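Local atomic coordinates of FAD-binding oxidoreductase (Gulosibacter chungangensis, PDB entry 7PBG), a protein that oxidises 4-ethylphenol, dehydrogenating the alkyl side chain to give 4-vinylphenol, with the help of a covalently bound FAD cofactor. Residues 414-426 against 453-465. Residues are numbered along the deposited sequence; the frame is centred on the assembly and turned at random.
Sequences EDTKRISDDHGID and SRKETLDMTRELI
His-423 and Glu-456 make the one direct hydrogen bond between the two segments: ND1 donates to OE2 over 2.8 Å. The bond is bent, with an N-H...O angle of 138°. OE2 receives it on its anti side, and the acceptor is tilted out of the imidazole plane, so neither flat group meets the other squarely. The backbone and CB of Met-460 lie over one face of the same ring. CB stands 3.9 Å from the ring centroid, close to the ring normal, a CH-pi contact, while CB of Asp-459 reaches CE1 obliquely. A leucine in place of His-423 would probably leave Glu-456 OE2 without its mate across the contact and give up the flat surface laid against Met-460.

The apolar contacts are centred on Met-460. With CG anti to the backbone N (chi1 179°) and the chain bending at chi3, CG touches Ile-419 CG2 at 3.7 Å. SD turns to Ser-420 CA and to Ile-425 CB, 3.9 Å from the latter. Toward one end, Leu-464 CD2 lies 3.8 Å from Ile-419 CD1 and also meets Thr-416, whose hydroxyl bonds to Gln-412 O. At the other, Ile-425 CD1 packs 3.4 Å from Thr-457 OG1, a hydroxyl that donates to Ser-453 O.

Gly-424, with positive phi, is the first residue to leave helical geometry; Gly-424 N bonds back to Asp-421 O and Ile-425 N to Ser-420 O, a Schellman motif, and the chain then turns through Ile-425 into strand 426-433. The axes of segments 414-422 and 453-465 run roughly antiparallel (151°), 9.9 Å apart at closest approach. Thr-416 and Ile-425 touch strand 438-447, Leu-464 touches strand 393-402, and Thr-457 touches both, which identifies a helix pair laid on the antiparallel sheet of the C-terminal FAD-linked oxidase domain, whose strand 393-402 carries the covalent flavin ligand His-395.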
loop_
_atom_site.group_PDB
_atom_site.type_symbol
_atom_site.label_atom_id
_atom_site.label_comp_id
_atom_site.label_asym_id
_atom_site.label_seq_id
_atom_site.Cartn_x
_atom_site.Cartn_y
_atom_site.Cartn_z
ATOM N N GLU A 414 -29.256 13.212 -5.324
ATOM C CA GLU A 414 -30.357 13.958 -6.006
ATOM C C GLU A 414 -30.001 14.148 -7.481
ATOM O O GLU A 414 -30.845 13.909 -8.317
ATOM C CB GLU A 414 -30.650 15.291 -5.306
ATOM C CG GLU A 414 -31.389 15.084 -3.986
ATOM C CD GLU A 414 -32.725 14.347 -4.093
ATOM O OE1 GLU A 414 -33.109 13.626 -3.115
ATOM O OE2 GLU A 414 -33.394 14.491 -5.150
ATOM N N ASP A 415 -28.783 14.560 -7.783
ATOM C CA ASP A 415 -28.350 14.771 -9.183
ATOM C C ASP A 415 -28.431 13.445 -9.945
ATOM O O ASP A 415 -28.805 13.464 -11.132
ATOM C CB ASP A 415 -26.925 15.319 -9.261
ATOM C CG ASP A 415 -26.791 16.790 -8.852
ATOM O OD1 ASP A 415 -27.811 17.455 -8.697
ATOM O OD2 ASP A 415 -25.655 17.246 -8.700
ATOM N N THR A 416 -27.975 12.344 -9.349
ATOM C CA THR A 416 -27.912 11.044 -10.065
ATOM C C THR A 416 -29.339 10.521 -10.251
ATOM O O THR A 416 -29.603 9.945 -11.280
ATOM C CB THR A 416 -26.949 10.072 -9.378
ATOM O OG1 THR A 416 -25.659 10.662 -9.285
ATOM C CG2 THR A 416 -26.781 8.743 -10.086
ATOM N N LYS A 417 -30.213 10.683 -9.254
ATOM C CA LYS A 417 -31.651 10.331 -9.378
ATOM C C LYS A 417 -32.241 11.087 -10.569
ATOM O O LYS A 417 -32.939 10.479 -11.356
ATOM C CB LYS A 417 -32.370 10.683 -8.079
ATOM C CG LYS A 417 -33.750 10.087 -7.917
ATOM C CD LYS A 417 -34.188 10.121 -6.472
ATOM C CE LYS A 417 -34.148 11.530 -5.930
ATOM N NZ LYS A 417 -34.954 11.644 -4.695
ATOM N N ARG A 418 -31.919 12.370 -10.693
ATOM C CA ARG A 418 -32.490 13.235 -11.757
ATOM C C ARG A 418 -32.016 12.751 -13.124
ATOM O O ARG A 418 -32.888 12.538 -13.991
ATOM C CB ARG A 418 -32.085 14.708 -11.586
ATOM C CG ARG A 418 -32.917 15.658 -12.439
ATOM C CD ARG A 418 -32.499 17.117 -12.279
ATOM N NE ARG A 418 -31.074 17.252 -12.553
ATOM C CZ ARG A 418 -30.135 17.521 -11.652
ATOM N NH1 ARG A 418 -30.441 17.732 -10.380
ATOM N NH2 ARG A 418 -28.878 17.576 -12.034
ATOM N N ILE A 419 -30.703 12.532 -13.275
ATOM C CA ILE A 419 -30.054 12.166 -14.566
ATOM C C ILE A 419 -30.535 10.759 -14.928
ATOM O O ILE A 419 -30.912 10.537 -16.095
ATOM C CB ILE A 419 -28.522 12.322 -14.480
ATOM C CG1 ILE A 419 -28.137 13.802 -14.313
ATOM C CG2 ILE A 419 -27.825 11.747 -15.714
ATOM C CD1 ILE A 419 -26.657 14.043 -14.017
ATOM N N SER A 420 -30.606 9.855 -13.956
ATOM C CA SER A 420 -31.054 8.475 -14.248
ATOM C C SER A 420 -32.544 8.459 -14.637
ATOM O O SER A 420 -32.863 7.807 -15.648
ATOM C CB SER A 420 -30.696 7.534 -13.126
ATOM O OG SER A 420 -31.325 7.879 -11.889
ATOM N N ASP A 421 -33.402 9.199 -13.911
ATOM C CA ASP A 421 -34.844 9.416 -14.225
ATOM C C ASP A 421 -34.982 9.919 -15.679
ATOM O O ASP A 421 -35.765 9.310 -16.461
ATOM C CB ASP A 421 -35.477 10.368 -13.209
ATOM C CG ASP A 421 -35.842 9.690 -11.897
ATOM O OD1 ASP A 421 -35.681 8.441 -11.813
ATOM O OD2 ASP A 421 -36.297 10.391 -10.974
ATOM N N ASP A 422 -34.218 10.944 -16.027
ATOM C CA ASP A 422 -34.206 11.584 -17.373
ATOM C C ASP A 422 -33.927 10.567 -18.484
ATOM O O ASP A 422 -34.508 10.746 -19.591
ATOM C CB ASP A 422 -33.157 12.695 -17.432
ATOM C CG ASP A 422 -33.513 13.982 -16.717
ATOM O OD1 ASP A 422 -34.648 14.087 -16.198
ATOM O OD2 ASP A 422 -32.650 14.875 -16.695
ATOM N N HIS A 423 -33.093 9.539 -18.234
ATOM C CA HIS A 423 -32.693 8.511 -19.225
ATOM C C HIS A 423 -33.508 7.223 -19.068
ATOM O O HIS A 423 -33.202 6.278 -19.792
ATOM C CB HIS A 423 -31.191 8.259 -19.074
ATOM C CG HIS A 423 -30.354 9.377 -19.597
ATOM N ND1 HIS A 423 -29.887 9.370 -20.890
ATOM C CD2 HIS A 423 -29.891 10.511 -19.034
ATOM C CE1 HIS A 423 -29.152 10.465 -21.097
ATOM N NE2 HIS A 423 -29.161 11.182 -20.000
ATOM N N GLY A 424 -34.387 7.157 -18.060
ATOM C CA GLY A 424 -35.257 5.988 -17.826
ATOM C C GLY A 424 -34.484 4.792 -17.301
ATOM O O GLY A 424 -34.791 3.631 -17.728
ATOM N N ILE A 425 -33.467 5.051 -16.470
ATOM C CA ILE A 425 -32.555 4.017 -15.927
ATOM C C ILE A 425 -32.799 3.938 -14.417
ATOM O O ILE A 425 -32.764 4.958 -13.736
ATOM C CB ILE A 425 -31.096 4.318 -16.327
ATOM C CG1 ILE A 425 -30.919 4.414 -17.855
ATOM C CG2 ILE A 425 -30.154 3.294 -15.717
ATOM C CD1 ILE A 425 -31.313 3.164 -18.618
ATOM N N ASP A 426 -32.920 2.724 -13.905
ATOM C CA ASP A 426 -33.084 2.499 -12.451
ATOM C C ASP A 426 -31.727 2.692 -11.760
ATOM O O ASP A 426 -30.699 2.239 -12.313
ATOM C CB ASP A 426 -33.630 1.095 -12.182
ATOM C CG ASP A 426 -35.119 0.937 -12.447
ATOM O OD1 ASP A 426 -35.774 1.926 -12.787
ATOM O OD2 ASP A 426 -35.601 -0.183 -12.334
ATOM N N SER A 453 -31.533 0.892 -24.753
ATOM C CA SER A 453 -31.244 0.921 -23.296
ATOM C C SER A 453 -29.722 1.023 -23.109
ATOM O O SER A 453 -29.288 1.785 -22.220
ATOM C CB SER A 453 -31.799 -0.259 -22.565
ATOM O OG SER A 453 -31.615 -0.092 -21.166
ATOM N N ARG A 454 -28.957 0.319 -23.943
ATOM C CA ARG A 454 -27.475 0.409 -23.933
ATOM C C ARG A 454 -27.116 1.889 -24.167
ATOM O O ARG A 454 -26.301 2.464 -23.421
ATOM C CB ARG A 454 -26.843 -0.492 -24.998
ATOM C CG ARG A 454 -27.052 -1.988 -24.788
ATOM C CD ARG A 454 -26.427 -2.721 -25.965
ATOM N NE ARG A 454 -26.737 -4.139 -25.902
ATOM C CZ ARG A 454 -26.760 -4.976 -26.910
ATOM N NH1 ARG A 454 -26.393 -4.595 -28.126
ATOM N NH2 ARG A 454 -27.083 -6.232 -26.677
ATOM N N LYS A 455 -27.708 2.537 -25.166
ATOM C CA LYS A 455 -27.293 3.921 -25.533
ATOM C C LYS A 455 -27.669 4.890 -24.414
ATOM O O LYS A 455 -26.832 5.763 -24.061
ATOM C CB LYS A 455 -27.960 4.373 -26.837
ATOM C CG LYS A 455 -27.734 5.843 -27.163
ATOM C CD LYS A 455 -28.165 6.196 -28.563
ATOM C CE LYS A 455 -28.681 7.617 -28.680
ATOM N NZ LYS A 455 -27.677 8.597 -28.222
ATOM N N GLU A 456 -28.853 4.733 -23.825
ATOM C CA GLU A 456 -29.317 5.602 -22.730
ATOM C C GLU A 456 -28.335 5.445 -21.570
ATOM O O GLU A 456 -27.988 6.445 -20.967
ATOM C CB GLU A 456 -30.732 5.267 -22.263
ATOM C CG GLU A 456 -31.825 5.768 -23.213
ATOM C CD GLU A 456 -31.650 7.218 -23.637
ATOM O OE1 GLU A 456 -31.527 7.473 -24.873
ATOM O OE2 GLU A 456 -31.578 8.076 -22.750
ATOM N N THR A 457 -27.923 4.213 -21.287
ATOM C CA THR A 457 -27.008 3.949 -20.151
ATOM C C THR A 457 -25.648 4.584 -20.402
ATOM O O THR A 457 -25.101 5.215 -19.491
ATOM C CB THR A 457 -26.889 2.452 -19.892
ATOM O OG1 THR A 457 -28.227 2.030 -19.644
ATOM C CG2 THR A 457 -26.002 2.137 -18.706
ATOM N N LEU A 458 -25.101 4.391 -21.599
ATOM C CA LEU A 458 -23.809 5.001 -21.943
ATOM C C LEU A 458 -23.930 6.521 -21.915
ATOM O O LEU A 458 -23.035 7.174 -21.314
ATOM C CB LEU A 458 -23.365 4.532 -23.322
ATOM C CG LEU A 458 -22.056 5.141 -23.794
ATOM C CD1 LEU A 458 -20.943 4.977 -22.754
ATOM C CD2 LEU A 458 -21.662 4.553 -25.138
ATOM N N ASP A 459 -24.936 7.105 -22.573
ATOM C CA ASP A 459 -25.097 8.583 -22.570
ATOM C C ASP A 459 -25.232 9.109 -21.145
ATOM O O ASP A 459 -24.598 10.136 -20.823
ATOM C CB ASP A 459 -26.317 9.014 -23.366
ATOM C CG ASP A 459 -26.143 8.824 -24.857
ATOM O OD1 ASP A 459 -25.006 8.500 -25.279
ATOM O OD2 ASP A 459 -27.174 8.964 -25.574
ATOM N N MET A 460 -26.071 8.457 -20.331
ATOM C CA MET A 460 -26.281 8.842 -18.921
ATOM C C MET A 460 -24.927 8.855 -18.208
ATOM O O MET A 460 -24.593 9.826 -17.535
ATOM C CB MET A 460 -27.190 7.855 -18.193
ATOM C CG MET A 460 -27.404 8.205 -16.724
ATOM S SD MET A 460 -28.144 6.827 -15.856
ATOM C CE MET A 460 -26.824 5.625 -15.767
ATOM N N THR A 461 -24.168 7.778 -18.341
ATOM C CA THR A 461 -22.901 7.607 -17.597
ATOM C C THR A 461 -21.872 8.646 -18.054
ATOM O O THR A 461 -21.161 9.186 -17.203
ATOM C CB THR A 461 -22.374 6.189 -17.718
ATOM O OG1 THR A 461 -23.451 5.350 -17.312
ATOM C CG2 THR A 461 -21.147 5.952 -16.856
ATOM N N ARG A 462 -21.751 8.909 -19.354
ATOM C CA ARG A 462 -20.779 9.938 -19.781
ATOM C C ARG A 462 -21.155 11.295 -19.206
ATOM O O ARG A 462 -20.205 12.083 -18.894
ATOM C CB ARG A 462 -20.667 10.021 -21.307
ATOM C CG ARG A 462 -20.163 8.756 -21.965
ATOM C CD ARG A 462 -19.424 9.085 -23.228
ATOM N NE ARG A 462 -18.979 7.930 -23.981
ATOM C CZ ARG A 462 -17.817 7.299 -23.819
ATOM N NH1 ARG A 462 -16.989 7.629 -22.835
ATOM N NH2 ARG A 462 -17.522 6.269 -24.592
ATOM N N GLU A 463 -22.447 11.616 -19.064
ATOM C CA GLU A 463 -22.869 12.887 -18.428
ATOM C C GLU A 463 -22.554 12.835 -16.919
ATOM O O GLU A 463 -22.088 13.835 -16.362
ATOM C CB GLU A 463 -24.359 13.150 -18.617
ATOM C CG GLU A 463 -24.804 14.456 -18.004
ATOM C CD GLU A 463 -24.013 15.728 -18.355
ATOM O OE1 GLU A 463 -23.431 15.838 -19.467
ATOM O OE2 GLU A 463 -23.985 16.633 -17.511
ATOM N N LEU A 464 -22.757 11.695 -16.260
ATOM C CA LEU A 464 -22.373 11.565 -14.833
ATOM C C LEU A 464 -20.874 11.830 -14.655
ATOM O O LEU A 464 -20.509 12.602 -13.709
ATOM C CB LEU A 464 -22.763 10.181 -14.294
ATOM C CG LEU A 464 -24.258 9.949 -14.100
ATOM C CD1 LEU A 464 -24.520 8.483 -13.812
ATOM C CD2 LEU A 464 -24.826 10.856 -13.032
ATOM N N ILE A 465 -20.018 11.254 -15.511
ATOM C CA ILE A 465 -18.550 11.437 -15.432
ATOM C C ILE A 465 -18.262 12.939 -15.632
ATOM O O ILE A 465 -17.536 13.535 -14.848
ATOM C CB ILE A 465 -17.837 10.558 -16.456
ATOM C CG1 ILE A 465 -18.034 9.071 -16.125
ATOM C CG2 ILE A 465 -16.387 10.988 -16.615
ATOM C CD1 ILE A 465 -17.593 8.140 -17.199
HETATM O O HOH W 1 -33.631 1.201 -19.953
#